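Local coordinates for protein O-ureido-L-serine synthase (Streptomyces lavendulae, PDB 3X44) that catalyses the pyridoxal phosphate-dependent addition of hydroxyurea to O-acetyl-L-serine, giving O-ureido-L-serine on the route to the antibiotic D-cycloserine, at residues A47-L52 / P149-E154; D53-G58 / A83-R88. The protein carries 1 engineered substitution. One frame throughout, in Å; residues are numbered along the deposited sequence.

Contact 1 (A47-L52 / P149-E154); sequences ALSVVL and PSYHRE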
ATOM      1  N   ALA A  47       0.795 -15.009  16.820  1.00 19.96           N
ATOM      2  CA  ALA A  47       1.901 -14.685  17.710  1.00 20.16           C
ATOM      3  C   ALA A  47       1.871 -13.242  18.190  1.00 20.77           C
ATOM      4  O   ALA A  47       2.024 -12.978  19.379  1.00 21.22           O
ATOM      5  CB  ALA A  47       3.224 -14.982  17.023  1.00 15.46           C
ATOM      6  N   LEU A  48       1.683 -12.316  17.257  1.00 19.75           N
ATOM      7  CA  LEU A  48       1.630 -10.897  17.585  1.00 20.15           C
ATOM      8  C   LEU A  48       0.406 -10.596  18.446  1.00 19.19           C
ATOM      9  O   LEU A  48       0.492  -9.890  19.454  1.00 16.14           O
ATOM     10  CB  LEU A  48       1.560 -10.066  16.299  1.00 21.14           C
ATOM     11  CG  LEU A  48       1.426  -8.554  16.470  1.00 24.26           C
ATOM     12  CD1 LEU A  48       2.706  -7.995  17.069  1.00 24.64           C
ATOM     13  CD2 LEU A  48       1.133  -7.912  15.127  1.00 27.32           C
ATOM     14  N   SER A  49      -0.732 -11.149  18.041  1.00 17.49           N
ATOM     15  CA  SER A  49      -1.975 -10.921  18.748  1.00 17.50           C
ATOM     16  C   SER A  49      -1.956 -11.365  20.199  1.00 16.26           C
ATOM     17  O   SER A  49      -2.331 -10.602  21.084  1.00 18.74           O
ATOM     18  CB  SER A  49      -3.129 -11.615  18.035  1.00 19.15           C
ATOM     19  OG  SER A  49      -4.355 -11.238  18.636  1.00 19.39           O
ATOM     20  N   VAL A  50      -1.530 -12.601  20.435  1.00 19.19           N
ATOM     21  CA  VAL A  50      -1.484 -13.143  21.783  1.00 20.36           C
ATOM     22  C   VAL A  50      -0.536 -12.345  22.676  1.00 20.75           C
ATOM     23  O   VAL A  50      -0.848 -12.062  23.836  1.00 17.55           O
ATOM     24  CB  VAL A  50      -1.045 -14.627  21.766  1.00 22.73           C
ATOM     25  CG1 VAL A  50      -0.871 -15.132  23.189  1.00 21.78           C
ATOM     26  CG2 VAL A  50      -2.088 -15.472  21.019  1.00 22.06           C
ATOM     27  N   VAL A  51       0.615 -11.977  22.126  1.00 18.55           N
ATOM     28  CA  VAL A  51       1.615 -11.209  22.860  1.00 18.89           C
ATOM     29  C   VAL A  51       1.110  -9.800  23.193  1.00 20.67           C
ATOM     30  O   VAL A  51       1.227  -9.342  24.332  1.00 20.29           O
ATOM     31  CB  VAL A  51       2.927 -11.114  22.046  1.00 17.47           C
ATOM     32  CG1 VAL A  51       3.823 -10.016  22.596  1.00 16.39           C
ATOM     33  CG2 VAL A  51       3.640 -12.446  22.090  1.00 15.23           C
ATOM     34  N   LEU A  52       0.547  -9.116  22.202  1.00 19.43           N
ATOM     35  CA  LEU A  52       0.016  -7.769  22.412  1.00 20.28           C
ATOM     36  C   LEU A  52      -1.111  -7.798  23.446  1.00 22.25           C
ATOM     37  O   LEU A  52      -1.180  -6.951  24.334  1.00 20.05           O
ATOM     38  CB  LEU A  52      -0.517  -7.194  21.097  1.00 22.57           C
ATOM     39  CG  LEU A  52       0.500  -6.853  20.001  1.00 21.38           C
ATOM     40  CD1 LEU A  52      -0.234  -6.250  18.820  1.00 22.04           C
ATOM     41  CD2 LEU A  52       1.557  -5.890  20.526  1.00 22.31           C
ATOM     42  N   PRO A 149      -8.452 -16.109  17.088  1.00 18.65           N
ATOM     43  CA  PRO A 149      -9.465 -15.821  16.065  1.00 19.61           C
ATOM     44  C   PRO A 149      -9.778 -14.331  15.899  1.00 17.56           C
ATOM     45  O   PRO A 149     -10.157 -13.884  14.815  1.00 19.33           O
ATOM     46  CB  PRO A 149     -10.695 -16.617  16.537  1.00 19.28           C
ATOM     47  CG  PRO A 149     -10.471 -16.843  17.989  1.00 19.26           C
ATOM     48  CD  PRO A 149      -8.988 -16.991  18.143  1.00 16.95           C
ATOM     49  N   SER A 150      -9.617 -13.561  16.972  1.00 18.11           N
ATOM     50  CA  SER A 150      -9.906 -12.135  16.916  1.00 19.44           C
ATOM     51  C   SER A 150      -8.982 -11.382  15.965  1.00 17.80           C
ATOM     52  O   SER A 150      -9.427 -10.489  15.253  1.00 16.52           O
ATOM     53  CB  SER A 150      -9.833 -11.517  18.319  1.00 24.80           C
ATOM     54  OG  SER A 150      -8.512 -11.109  18.627  1.00 28.05           O
ATOM     55  N   TYR A 151      -7.702 -11.727  15.933  1.00 18.58           N
ATOM     56  CA  TYR A 151      -6.811 -11.023  15.015  1.00 18.06           C
ATOM     57  C   TYR A 151      -7.175 -11.386  13.582  1.00 16.67           C
ATOM     58  O   TYR A 151      -6.903 -10.629  12.663  1.00 19.52           O
ATOM     59  CB  TYR A 151      -5.346 -11.367  15.282  1.00 17.88           C
ATOM     60  CG  TYR A 151      -4.383 -10.293  14.805  1.00 15.27           C
ATOM     61  CD1 TYR A 151      -4.160  -9.135  15.557  1.00 17.84           C
ATOM     62  CD2 TYR A 151      -3.686 -10.447  13.607  1.00 17.52           C
ATOM     63  CE1 TYR A 151      -3.247  -8.152  15.115  1.00 19.18           C
ATOM     64  CE2 TYR A 151      -2.787  -9.481  13.167  1.00 18.26           C
ATOM     65  CZ  TYR A 151      -2.567  -8.342  13.917  1.00 19.09           C
ATOM     66  OH  TYR A 151      -1.654  -7.413  13.462  1.00 22.91           O
ATOM     67  N   HIS A 152      -7.797 -12.547  13.393  1.00 16.64           N
ATOM     68  CA  HIS A 152      -8.200 -12.972  12.052  1.00 15.09           C
ATOM     69  C   HIS A 152      -9.458 -12.247  11.606  1.00 17.03           C
ATOM     70  O   HIS A 152      -9.640 -11.980  10.418  1.00 15.63           O
ATOM     71  CB  HIS A 152      -8.431 -14.482  12.011  1.00 14.11           C
ATOM     72  CG  HIS A 152      -7.163 -15.273  12.069  1.00 14.97           C
ATOM     73  ND1 HIS A 152      -6.255 -15.297  11.031  1.00 15.65           N
ATOM     74  CD2 HIS A 152      -6.637 -16.040  13.051  1.00 12.38           C
ATOM     75  CE1 HIS A 152      -5.224 -16.048  11.372  1.00 14.15           C
ATOM     76  NE2 HIS A 152      -5.431 -16.510  12.592  1.00 15.41           N
ATOM     77  N   ARG A 153     -10.330 -11.930  12.559  1.00 15.30           N
ATOM     78  CA  ARG A 153     -11.549 -11.207  12.227  1.00 19.94           C
ATOM     79  C   ARG A 153     -11.164  -9.794  11.803  1.00 18.60           C
ATOM     80  O   ARG A 153     -11.741  -9.221  10.883  1.00 17.93           O
ATOM     81  CB  ARG A 153     -12.463 -11.090  13.449  1.00 18.90           C
ATOM     82  CG  ARG A 153     -13.131 -12.361  13.902  1.00 23.59           C
ATOM     83  CD  ARG A 153     -14.081 -12.046  15.057  1.00 22.32           C
ATOM     84  NE  ARG A 153     -14.428 -13.235  15.829  1.00 28.22           N
ATOM     85  CZ  ARG A 153     -13.863 -13.565  16.986  1.00 29.75           C
ATOM     86  NH1 ARG A 153     -12.919 -12.794  17.510  1.00 30.53           N
ATOM     87  NH2 ARG A 153     -14.244 -14.666  17.622  1.00 29.19           N
ATOM     88  N   GLU A 154     -10.173  -9.239  12.488  1.00 21.55           N
ATOM     89  CA  GLU A 154      -9.763  -7.866  12.238  1.00 20.62           C
ATOM     90  C   GLU A 154      -8.773  -7.621  11.109  1.00 20.14           C
ATOM     91  O   GLU A 154      -8.750  -6.526  10.546  1.00 21.60           O
ATOM     92  CB  GLU A 154      -9.233  -7.250  13.540  1.00 21.22           C
ATOM     93  CG  GLU A 154     -10.278  -7.201  14.646  1.00 19.52           C
ATOM     94  CD  GLU A 154      -9.684  -7.186  16.042  1.00 22.60           C
ATOM     95  OE1 GLU A 154      -8.818  -6.333  16.317  1.00 24.58           O
ATOM     96  OE2 GLU A 154     -10.095  -8.022  16.871  1.00 23.62           O
TER
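Ser49 and Tyr151 mark where helix 43-56 passes helix 147-164, their CA atoms 6.1 Å apart, with the axes of the two segments 9.3 Å apart at closest approach and their directions 116° from each other. This helix-helix packing belongs to the fold shared by the cysteine synthase/cystathionine beta-synthase family, and it lies one shell back from the cofactor: the side chain of Tyr151 is about 9 Å from Gly180, a pyridoxal phosphate-binding residue, and about 10 Å from the bound pyridoxal phosphate adduct of the product O-ureido-L-serine. Contact between the helices is by van der Waals packing, and no hydrogen bond joins the segments. A small residue suits position 49, since the root of the tyrosine comes right up to the helix there: Ser49 CB lies 3.5 Å from Tyr151 CB and 3.7 Å from Tyr151 CD1. With its OG placed anti to the backbone N (chi1 -172°), Ser49 turns this hydroxyl across to the start of the partner helix, where a hydrogen bond with the carbonyl O of Ala147 satisfies it in its buried place. The long, flat Tyr151 then carries the contact along to Leu48, and Ala165 of a second subunit packs against the same tyrosine. Leu48 offers one methyl branch obliquely to the far end of the ring, its CD2 lying 3.9 Å from Tyr151 CZ and 3.3 Å from Tyr151 OH.

Contact 2 (D53-G58 / A83-R88); sequences DAEAKG and AARGYR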
ATOM      1  N   ASP A  53      -1.992  -8.787  23.322  1.00 21.30           N
ATOM      2  CA  ASP A  53      -3.117  -8.947  24.237  1.00 20.56           C
ATOM      3  C   ASP A  53      -2.612  -9.174  25.660  1.00 19.81           C
ATOM      4  O   ASP A  53      -3.112  -8.576  26.616  1.00 18.23           O
ATOM      5  CB  ASP A  53      -3.969 -10.141  23.796  1.00 19.96           C
ATOM      6  CG  ASP A  53      -5.047 -10.498  24.809  1.00 20.46           C
ATOM      7  OD1 ASP A  53      -6.076  -9.799  24.843  1.00 22.32           O
ATOM      8  OD2 ASP A  53      -4.862 -11.479  25.559  1.00 22.39           O
ATOM      9  N   ALA A  54      -1.619 -10.049  25.785  1.00 22.07           N
ATOM     10  CA  ALA A  54      -1.031 -10.374  27.079  1.00 24.27           C
ATOM     11  C   ALA A  54      -0.395  -9.137  27.698  1.00 25.24           C
ATOM     12  O   ALA A  54      -0.496  -8.922  28.908  1.00 27.19           O
ATOM     13  CB  ALA A  54       0.012 -11.477  26.925  1.00 22.47           C
ATOM     14  N   GLU A  55       0.260  -8.330  26.868  1.00 23.06           N
ATOM     15  CA  GLU A  55       0.899  -7.106  27.344  1.00 24.19           C
ATOM     16  C   GLU A  55      -0.146  -6.128  27.881  1.00 25.93           C
ATOM     17  O   GLU A  55       0.031  -5.547  28.950  1.00 26.97           O
ATOM     18  CB  GLU A  55       1.680  -6.423  26.214  1.00 22.32           C
ATOM     19  CG  GLU A  55       2.813  -7.251  25.631  1.00 22.78           C
ATOM     20  CD  GLU A  55       3.566  -6.515  24.541  1.00 23.93           C
ATOM     21  OE1 GLU A  55       4.750  -6.834  24.310  1.00 23.81           O
ATOM     22  OE2 GLU A  55       2.974  -5.615  23.916  1.00 27.28           O
ATOM     23  N   ALA A  56      -1.236  -5.954  27.140  1.00 24.01           N
ATOM     24  CA  ALA A  56      -2.281  -5.023  27.552  1.00 25.63           C
ATOM     25  C   ALA A  56      -2.990  -5.502  28.806  1.00 27.29           C
ATOM     26  O   ALA A  56      -3.599  -4.709  29.531  1.00 25.32           O
ATOM     27  CB  ALA A  56      -3.284  -4.832  26.429  1.00 25.67           C
ATOM     28  N   LYS A  57      -2.912  -6.804  29.055  1.00 27.27           N
ATOM     29  CA  LYS A  57      -3.548  -7.388  30.224  1.00 29.78           C
ATOM     30  C   LYS A  57      -2.562  -7.476  31.380  1.00 29.97           C
ATOM     31  O   LYS A  57      -2.889  -7.999  32.444  1.00 32.57           O
ATOM     32  CB  LYS A  57      -4.091  -8.776  29.886  1.00 29.34           C
ATOM     33  CG  LYS A  57      -5.502  -8.750  29.316  1.00 31.23           C
ATOM     34  CD  LYS A  57      -5.643  -9.670  28.110  1.00 33.04           C
ATOM     35  CE  LYS A  57      -7.031  -9.550  27.497  1.00 33.78           C
ATOM     36  NZ  LYS A  57      -7.608 -10.872  27.135  1.00 35.33           N
ATOM     37  N   GLY A  58      -1.357  -6.954  31.161  1.00 29.49           N
ATOM     38  CA  GLY A  58      -0.330  -6.966  32.187  1.00 28.57           C
ATOM     39  C   GLY A  58       0.196  -8.346  32.531  1.00 29.68           C
ATOM     40  O   GLY A  58       0.745  -8.547  33.618  1.00 30.71           O
ATOM     41  N   ALA A  83      11.947 -12.369  20.020  1.00 22.16           N
ATOM     42  CA  ALA A  83      13.248 -11.795  19.695  1.00 23.49           C
ATOM     43  C   ALA A  83      13.123 -10.302  19.410  1.00 21.28           C
ATOM     44  O   ALA A  83      13.996  -9.519  19.760  1.00 24.95           O
ATOM     45  CB  ALA A  83      13.859 -12.513  18.487  1.00 23.10           C
ATOM     46  N   ALA A  84      12.023  -9.905  18.788  1.00 21.37           N
ATOM     47  CA  ALA A  84      11.822  -8.499  18.465  1.00 21.80           C
ATOM     48  C   ALA A  84      11.378  -7.659  19.658  1.00 23.34           C
ATOM     49  O   ALA A  84      11.802  -6.509  19.815  1.00 25.01           O
ATOM     50  CB  ALA A  84      10.803  -8.369  17.342  1.00 21.11           C
ATOM     51  N   ARG A  85      10.543  -8.237  20.511  1.00 20.90           N
ATOM     52  CA  ARG A  85      10.006  -7.505  21.644  1.00 22.49           C
ATOM     53  C   ARG A  85      10.711  -7.659  22.992  1.00 24.78           C
ATOM     54  O   ARG A  85      10.305  -7.035  23.976  1.00 23.95           O
ATOM     55  CB  ARG A  85       8.517  -7.832  21.780  1.00 21.61           C
ATOM     56  CG  ARG A  85       7.683  -7.211  20.675  1.00 21.89           C
ATOM     57  CD  ARG A  85       6.194  -7.489  20.844  1.00 24.30           C
ATOM     58  NE  ARG A  85       5.537  -6.496  21.694  1.00 21.98           N
ATOM     59  CZ  ARG A  85       5.228  -5.260  21.315  1.00 20.16           C
ATOM     60  NH1 ARG A  85       5.512  -4.840  20.088  1.00 20.85           N
ATOM     61  NH2 ARG A  85       4.630  -4.440  22.168  1.00 20.35           N
ATOM     62  N   GLY A  86      11.766  -8.467  23.034  1.00 27.46           N
ATOM     63  CA  GLY A  86      12.506  -8.653  24.271  1.00 27.86           C
ATOM     64  C   GLY A  86      11.964  -9.717  25.210  1.00 28.92           C
ATOM     65  O   GLY A  86      11.942  -9.522  26.425  1.00 30.21           O
ATOM     66  N   TYR A  87      11.530 -10.842  24.653  1.00 26.97           N
ATOM     67  CA  TYR A  87      11.009 -11.940  25.457  1.00 27.03           C
ATOM     68  C   TYR A  87      11.832 -13.207  25.238  1.00 27.55           C
ATOM     69  O   TYR A  87      12.682 -13.272  24.343  1.00 26.67           O
ATOM     70  CB  TYR A  87       9.549 -12.233  25.096  1.00 28.58           C
ATOM     71  CG  TYR A  87       8.589 -11.122  25.452  1.00 27.18           C
ATOM     72  CD1 TYR A  87       8.424 -10.720  26.777  1.00 28.05           C
ATOM     73  CD2 TYR A  87       7.867 -10.456  24.461  1.00 27.11           C
ATOM     74  CE1 TYR A  87       7.559  -9.676  27.106  1.00 29.13           C
ATOM     75  CE2 TYR A  87       7.003  -9.415  24.784  1.00 25.36           C
ATOM     76  CZ  TYR A  87       6.856  -9.029  26.106  1.00 28.52           C
ATOM     77  OH  TYR A  87       6.009  -7.995  26.433  1.00 28.81           O
ATOM     78  N   ARG A  88      11.583 -14.202  26.083  1.00 25.75           N
ATOM     79  CA  ARG A  88      12.243 -15.494  25.982  1.00 24.79           C
ATOM     80  C   ARG A  88      11.131 -16.429  25.523  1.00 22.76           C
ATOM     81  O   ARG A  88       9.983 -16.270  25.939  1.00 23.72           O
ATOM     82  CB  ARG A  88      12.786 -15.934  27.348  1.00 27.73           C
ATOM     83  CG  ARG A  88      14.116 -15.290  27.728  1.00 31.72           C
ATOM     84  CD  ARG A  88      14.186 -14.971  29.224  1.00 35.61           C
ATOM     85  NE  ARG A  88      15.503 -14.479  29.627  1.00 39.01           N
ATOM     86  CZ  ARG A  88      15.799 -14.024  30.843  1.00 40.12           C
ATOM     87  NH1 ARG A  88      14.870 -13.995  31.792  1.00 42.39           N
ATOM     88  NH2 ARG A  88      17.027 -13.605  31.117  1.00 40.16           N
TER
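The C-terminal ends of two helices, 43-56 and 73-85, are tied together here by a side-on salt bridge and a tyrosine hydroxyl. Glu55 extends from the last turn of its helix, and Arg85, the last residue of the other, bends at chi3 (87°) to present NE and NH2 to the carboxylate. Arg85 NE donates to Glu55 OE1 at 2.8 Å in a nearly straight bond (166°), with the oxygen in the guanidinium plane. The second arm is more bent: Arg85 NH2 is 2.7 Å from Glu55 OE2, meeting its syn lone pair, with OE2 tilted out of the guanidinium plane, consistent with the 45° between the two planes. Gly86, with its positive phi, ends the helix and lets the chain turn so that Tyr87 can approach the same acid. Tyr87 OH donates to Glu55 OE1 at 2.7 Å from the anti side, reaching it from the opposite face of the carboxylate plane to Arg85 NE. Gly58, also at positive phi, closes the other helix, there in a Schellman motif. Three donors thus hold both carboxylate oxygens, which restricts rotation of the group; the arginine's positive charge and the tyrosine hydroxyl would be expected to stabilise Glu55 as the anion in this partly exposed setting.

Contacts 1 and 2 have their centres 13 Å apart on the same side of the chain's centre, and both draw on helix 43-56: its middle meets helix 147-164 in contact 1, and its C-terminal end meets the end of helix 73-85 in contact 2. Along the chain, contact 2 is nested within the loop that contact 1 closes. The two join directly, since Val51 and Leu52 pack on Arg85 and Val51 also touches Tyr87. One helix, whose N-terminal residue Ala43 is the engineered replacement for the cofactor-binding lysine, is therefore held by buried packing one shell back from the cofactor and by ionic bonding nearer the surface.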